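PDB 3VU1: putative uncharacterized protein PH0242 from Pyrococcus horikoshii, which is AglB of the oligosaccharyltransferase family, represented here by its C-terminal globular domain, which is modelled with a calcium ion. Local coordinates for residues L162-I167 / G180-D186; Y397-K401 / S412-H416. All blocks are in the same frame, centred on the assembly; numbering follows the deposited sequence.

Interaction 1 of 2, residues L162-I167 / G180-D186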
loop_
_atom_site.group_PDB
_atom_site.type_symbol
_atom_site.label_atom_id
_atom_site.label_comp_id
_atom_site.label_asym_id
_atom_site.label_seq_id
_atom_site.Cartn_x
_atom_site.Cartn_y
_atom_site.Cartn_z
ATOM N N LEU A 162 28.640 4.513 -25.504
ATOM C CA LEU A 162 28.569 5.737 -24.684
ATOM C C LEU A 162 28.554 5.446 -23.193
ATOM O O LEU A 162 27.979 4.461 -22.745
ATOM C CB LEU A 162 27.394 6.661 -25.101
ATOM C CG LEU A 162 25.998 6.146 -25.555
ATOM C CD1 LEU A 162 24.982 7.286 -25.590
ATOM C CD2 LEU A 162 25.974 5.386 -26.894
ATOM N N GLU A 163 29.246 6.278 -22.433
ATOM C CA GLU A 163 29.281 6.151 -20.985
ATOM C C GLU A 163 28.443 7.260 -20.364
ATOM O O GLU A 163 28.456 8.397 -20.848
ATOM C CB GLU A 163 30.711 6.241 -20.486
ATOM C CG GLU A 163 30.863 6.955 -19.149
ATOM C CD GLU A 163 32.152 6.610 -18.432
ATOM O OE1 GLU A 163 32.704 7.516 -17.762
ATOM O OE2 GLU A 163 32.604 5.438 -18.531
ATOM N N CYS A 164 27.718 6.941 -19.293
ATOM C CA CYS A 164 26.754 7.892 -18.745
ATOM C C CYS A 164 26.871 8.114 -17.239
ATOM O O CYS A 164 27.196 7.199 -16.476
ATOM C CB CYS A 164 25.330 7.511 -19.167
ATOM S SG CYS A 164 25.087 7.389 -20.973
ATOM N N SER A 165 26.624 9.352 -16.826
ATOM C CA SER A 165 26.785 9.747 -15.429
ATOM C C SER A 165 25.424 10.050 -14.744
ATOM O O SER A 165 24.815 11.088 -15.016
ATOM C CB SER A 165 27.746 10.945 -15.326
ATOM O OG SER A 165 28.051 11.236 -13.966
ATOM N N PRO A 166 24.951 9.151 -13.852
ATOM C CA PRO A 166 23.610 9.342 -13.277
ATOM C C PRO A 166 23.507 10.611 -12.439
ATOM O O PRO A 166 24.497 11.020 -11.844
ATOM C CB PRO A 166 23.394 8.092 -12.409
ATOM C CG PRO A 166 24.732 7.473 -12.246
ATOM C CD PRO A 166 25.578 7.893 -13.409
ATOM N N ILE A 167 22.325 11.232 -12.422
ATOM C CA ILE A 167 22.042 12.386 -11.558
ATOM C C ILE A 167 22.540 12.123 -10.132
ATOM O O ILE A 167 23.182 12.968 -9.521
ATOM C CB ILE A 167 20.522 12.671 -11.495
ATOM C CG1 ILE A 167 20.000 13.140 -12.853
ATOM C CG2 ILE A 167 20.198 13.700 -10.417
ATOM C CD1 ILE A 167 18.504 13.016 -13.001
ATOM N N GLY A 180 26.371 12.982 -9.760
ATOM C CA GLY A 180 26.877 12.842 -11.120
ATOM C C GLY A 180 26.285 13.954 -11.964
ATOM O O GLY A 180 25.584 14.819 -11.465
ATOM N N SER A 181 26.553 13.950 -13.255
ATOM C CA SER A 181 26.167 15.097 -14.054
ATOM C C SER A 181 24.774 14.981 -14.663
ATOM O O SER A 181 24.189 15.984 -15.054
ATOM C CB SER A 181 27.197 15.355 -15.154
ATOM O OG SER A 181 27.252 14.267 -16.051
ATOM N N GLY A 182 24.250 13.767 -14.765
ATOM C CA GLY A 182 23.009 13.552 -15.495
ATOM C C GLY A 182 23.207 13.752 -16.985
ATOM O O GLY A 182 22.319 14.256 -17.681
ATOM N N ARG A 183 24.384 13.357 -17.468
ATOM C CA ARG A 183 24.758 13.537 -18.873
ATOM C C ARG A 183 25.569 12.339 -19.356
ATOM O O ARG A 183 26.181 11.632 -18.557
ATOM C CB ARG A 183 25.520 14.866 -19.074
ATOM C CG ARG A 183 24.733 16.095 -18.610
ATOM C CD ARG A 183 25.355 17.415 -19.014
ATOM N NE ARG A 183 25.120 17.710 -20.426
ATOM C CZ ARG A 183 25.512 18.827 -21.042
ATOM N NH1 ARG A 183 26.162 19.782 -20.376
ATOM N NH2 ARG A 183 25.249 18.993 -22.333
ATOM N N CYS A 184 25.531 12.077 -20.655
ATOM C CA CYS A 184 26.391 11.054 -21.224
ATOM C C CYS A 184 27.671 11.684 -21.798
ATOM O O CYS A 184 27.734 12.899 -22.006
ATOM C CB CYS A 184 25.632 10.227 -22.275
ATOM S SG CYS A 184 24.267 9.223 -21.606
ATOM N N SER A 185 28.692 10.862 -22.030
ATOM C CA SER A 185 29.905 11.312 -22.733
ATOM C C SER A 185 29.528 11.912 -24.111
ATOM O O SER A 185 30.203 12.795 -24.623
ATOM C CB SER A 185 30.939 10.167 -22.855
ATOM O OG SER A 185 30.452 9.072 -23.632
ATOM N N ASP A 186 28.434 11.404 -24.671
ATOM C CA ASP A 186 27.670 11.978 -25.784
ATOM C C ASP A 186 27.386 13.487 -25.721
ATOM O O ASP A 186 27.100 14.107 -26.742
ATOM C CB ASP A 186 26.304 11.294 -25.765
ATOM C CG ASP A 186 25.748 11.065 -27.132
ATOM O OD1 ASP A 186 26.511 10.707 -28.050
ATOM O OD2 ASP A 186 24.523 11.215 -27.286
#
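Glu-163 presents its flat peptide carbonyl end-on to Ser-185: Ser-185 N approaches Glu-163 O at 2.7 Å with a C=O...N angle of 175°. The other end of the contact differs, since Gly-180 N reaches Ile-167 O (3.2 Å) from above the carbonyl plane, not in it. Between these ends, Ser-165 N donates to Arg-183 O at 2.9 Å, the donor moderately tilted from the carbonyl plane. Ser-165 O faces both Gly-182 N and Arg-183 N through weak bonds, and Gly-182 has a positive phi of 69°. Together these features define a G1 beta bulge.

Cys-164 and Cys-184 form an antiparallel non-hydrogen-bonded pair, their CA atoms 4.0 Å apart, and a disulfide joins them on one face of the sheet. In each cysteine SG is turned beside the backbone N and anti to the carbonyl carbon, and the bridge closes with a chi3 of 99°. The serines add side-chain to backbone bonds: Ser-165 OG, swung away from its own N, accepts from Ser-181 N at 3.2 Å, while Ser-185 OG accepts from Glu-163 N at 3.3 Å, so that Glu-163 and Ser-185 are linked twice.

The bridge ties strand 162-165 to the short strand 183-184, which is outermost within this chain in a mixed sheet of the family's insert domain. On the other flank strand 153-159 pairs with 162-165, and its Arg-154 forms a salt bridge with Glu-163. Phe-190, from a loop, touches both cysteines.

Interaction 2 of 2, residues Y397-K401 / S412-H416; sequences YLVRK and SFEPH
Tyr-397 and His-416 pair within the antiparallel beta hairpin of strands 385-401 and 412-431, four residues along each strand from the Lys-401/Ser-412 pair that borders its connecting loop, and their side chains meet on the same face of the sheet. His-416 CB lies over one face of the Tyr-397 ring, 3.6 Å from the centroid and 19° off the normal, a CH-pi contact. The two rings are nearly parallel, with planes 2° apart, but they are slid past each other so far that they barely overlap, and their centroids are separated by 5.0 Å. The phenol ring is brought there by a chi1 of 57°, which places CG between the backbone N and the carbonyl carbon. Val-399, next along this face, sends CG2 obliquely to the imidazole, 3.6 Å from His-416 CD2, so the histidine touches two alternate residues of the facing strand.

The opposite face carries Leu-398, Arg-400, Phe-413 and Pro-415. The leucine divides its branches: CD1 packs on Phe-413 CB at 3.9 Å, its side chain crossing that of the phenylalanine at about a right angle, while CD2 lies against the proline ring. The aliphatic part of Arg-400 approaches the phenyl ring obliquely, with CG 3.5 Å from Phe-413 CE1. Its guanidinium extends beyond this contact to Asn-406 and Asp-462. Helix 60-69 supplies His-62, Ile-63 and Leu-66 against Pro-415, and Arg-70 forms a salt bridge with Glu-414 on the face of the histidine.

Backbone bonds recur at the Tyr-397/His-416, Val-399/Glu-414 and Lys-401/Ser-412 pairs. At the last, Lys-401 O accepts twice from one residue: Ser-412 N at 3.0 Å, nearly in line with the carbonyl, and Ser-412 OG at 3.3 Å.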
loop_
_atom_site.group_PDB
_atom_site.type_symbol
_atom_site.label_atom_id
_atom_site.label_comp_id
_atom_site.label_asym_id
_atom_site.label_seq_id
_atom_site.Cartn_x
_atom_site.Cartn_y
_atom_site.Cartn_z
ATOM N N TYR A 397 -11.276 9.282 -10.843
ATOM C CA TYR A 397 -11.142 10.143 -12.010
ATOM C C TYR A 397 -9.734 10.696 -12.215
ATOM O O TYR A 397 -8.876 10.582 -11.333
ATOM C CB TYR A 397 -12.144 11.287 -11.912
ATOM C CG TYR A 397 -12.024 12.124 -10.649
ATOM C CD1 TYR A 397 -11.334 13.342 -10.666
ATOM C CD2 TYR A 397 -12.610 11.715 -9.454
ATOM C CE1 TYR A 397 -11.233 14.133 -9.539
ATOM C CE2 TYR A 397 -12.520 12.503 -8.318
ATOM C CZ TYR A 397 -11.824 13.711 -8.367
ATOM O OH TYR A 397 -11.727 14.515 -7.256
ATOM N N LEU A 398 -9.509 11.285 -13.388
ATOM C CA LEU A 398 -8.226 11.877 -13.744
ATOM C C LEU A 398 -8.321 13.398 -13.867
ATOM O O LEU A 398 -9.358 13.936 -14.280
ATOM C CB LEU A 398 -7.718 11.289 -15.058
ATOM C CG LEU A 398 -7.630 9.766 -15.157
ATOM C CD1 LEU A 398 -6.884 9.343 -16.426
ATOM C CD2 LEU A 398 -6.996 9.160 -13.907
ATOM N N VAL A 399 -7.249 14.096 -13.513
ATOM C CA VAL A 399 -7.185 15.531 -13.768
ATOM C C VAL A 399 -5.904 15.857 -14.520
ATOM O O VAL A 399 -4.807 15.656 -14.007
ATOM C CB VAL A 399 -7.304 16.395 -12.492
ATOM C CG1 VAL A 399 -7.234 17.879 -12.859
ATOM C CG2 VAL A 399 -8.602 16.090 -11.750
ATOM N N ARG A 400 -6.060 16.348 -15.747
ATOM C CA ARG A 400 -4.919 16.606 -16.592
ATOM C C ARG A 400 -4.037 17.630 -15.920
ATOM O O ARG A 400 -4.523 18.617 -15.352
ATOM C CB ARG A 400 -5.341 17.098 -17.980
ATOM C CG ARG A 400 -4.255 16.933 -19.048
ATOM C CD ARG A 400 -4.168 18.100 -20.015
ATOM N NE ARG A 400 -5.497 18.556 -20.349
ATOM C CZ ARG A 400 -5.819 19.793 -20.697
ATOM N NH1 ARG A 400 -4.892 20.736 -20.804
ATOM N NH2 ARG A 400 -7.093 20.069 -20.957
ATOM N N LYS A 401 -2.740 17.368 -15.976
ATOM C CA LYS A 401 -1.731 18.277 -15.466
ATOM C C LYS A 401 -0.774 18.503 -16.620
ATOM O O LYS A 401 -0.207 17.550 -17.176
ATOM C CB LYS A 401 -1.019 17.684 -14.247
ATOM C CG LYS A 401 0.034 18.605 -13.685
ATOM C CD LYS A 401 0.921 17.966 -12.629
ATOM C CE LYS A 401 2.317 18.580 -12.729
ATOM N NZ LYS A 401 2.808 19.150 -11.436
ATOM N N SER A 412 0.305 14.962 -18.530
ATOM C CA SER A 412 0.204 13.831 -17.632
ATOM C C SER A 412 -1.201 13.894 -17.025
ATOM O O SER A 412 -1.868 14.931 -17.103
ATOM C CB SER A 412 1.309 13.858 -16.580
ATOM O OG SER A 412 1.105 14.942 -15.715
ATOM N N PHE A 413 -1.667 12.785 -16.464
ATOM C CA PHE A 413 -2.989 12.743 -15.846
ATOM C C PHE A 413 -2.908 12.281 -14.388
ATOM O O PHE A 413 -2.410 11.196 -14.099
ATOM C CB PHE A 413 -3.902 11.835 -16.664
ATOM C CG PHE A 413 -4.090 12.290 -18.075
ATOM C CD1 PHE A 413 -5.117 13.183 -18.404
ATOM C CD2 PHE A 413 -3.222 11.854 -19.087
ATOM C CE1 PHE A 413 -5.292 13.613 -19.724
ATOM C CE2 PHE A 413 -3.382 12.293 -20.401
ATOM C CZ PHE A 413 -4.429 13.168 -20.725
ATOM N N GLU A 414 -3.384 13.099 -13.458
ATOM C CA GLU A 414 -3.244 12.755 -12.053
ATOM C C GLU A 414 -4.493 12.052 -11.542
ATOM O O GLU A 414 -5.574 12.605 -11.641
ATOM C CB GLU A 414 -2.983 14.008 -11.246
ATOM C CG GLU A 414 -2.329 13.740 -9.908
ATOM C CD GLU A 414 -1.342 14.837 -9.587
ATOM O OE1 GLU A 414 -1.656 15.689 -8.709
ATOM O OE2 GLU A 414 -0.272 14.861 -10.250
ATOM N N PRO A 415 -4.359 10.807 -11.033
ATOM C CA PRO A 415 -5.572 10.108 -10.546
ATOM C C PRO A 415 -6.065 10.572 -9.192
ATOM O O PRO A 415 -5.271 10.930 -8.365
ATOM C CB PRO A 415 -5.146 8.640 -10.471
ATOM C CG PRO A 415 -3.680 8.645 -10.598
ATOM C CD PRO A 415 -3.261 9.867 -11.330
ATOM N N HIS A 416 -7.379 10.522 -8.995
ATOM C CA HIS A 416 -8.041 10.852 -7.745
ATOM C C HIS A 416 -9.052 9.783 -7.391
ATOM O O HIS A 416 -9.661 9.168 -8.272
ATOM C CB HIS A 416 -8.796 12.159 -7.881
ATOM C CG HIS A 416 -7.927 13.381 -8.073
ATOM N ND1 HIS A 416 -7.723 14.300 -7.083
ATOM C CD2 HIS A 416 -7.251 13.866 -9.200
ATOM C CE1 HIS A 416 -6.946 15.310 -7.544
ATOM N NE2 HIS A 416 -6.659 15.050 -8.845
#

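Both interactions join antiparallel strands close in sequence, but they share no elements: their centres are 32 Å apart and their nearest atoms about 17 Å. Interaction 1 belongs to the insert domain and lies at the surface; interaction 2 belongs to the Peripheral 2 domain and is largely buried. Chemistry follows place. At the exposed sheet margin, 162-167 and 180-186 have an irregular register interrupted by a bulge, with serine hydroxyls and a covalent bridge supplementing the backbone bonds. In 397-401 and 412-416 the ladder is regular over all five pairs, and aromatic and aliphatic groups pack on both faces, with neighbouring helices covering parts of them.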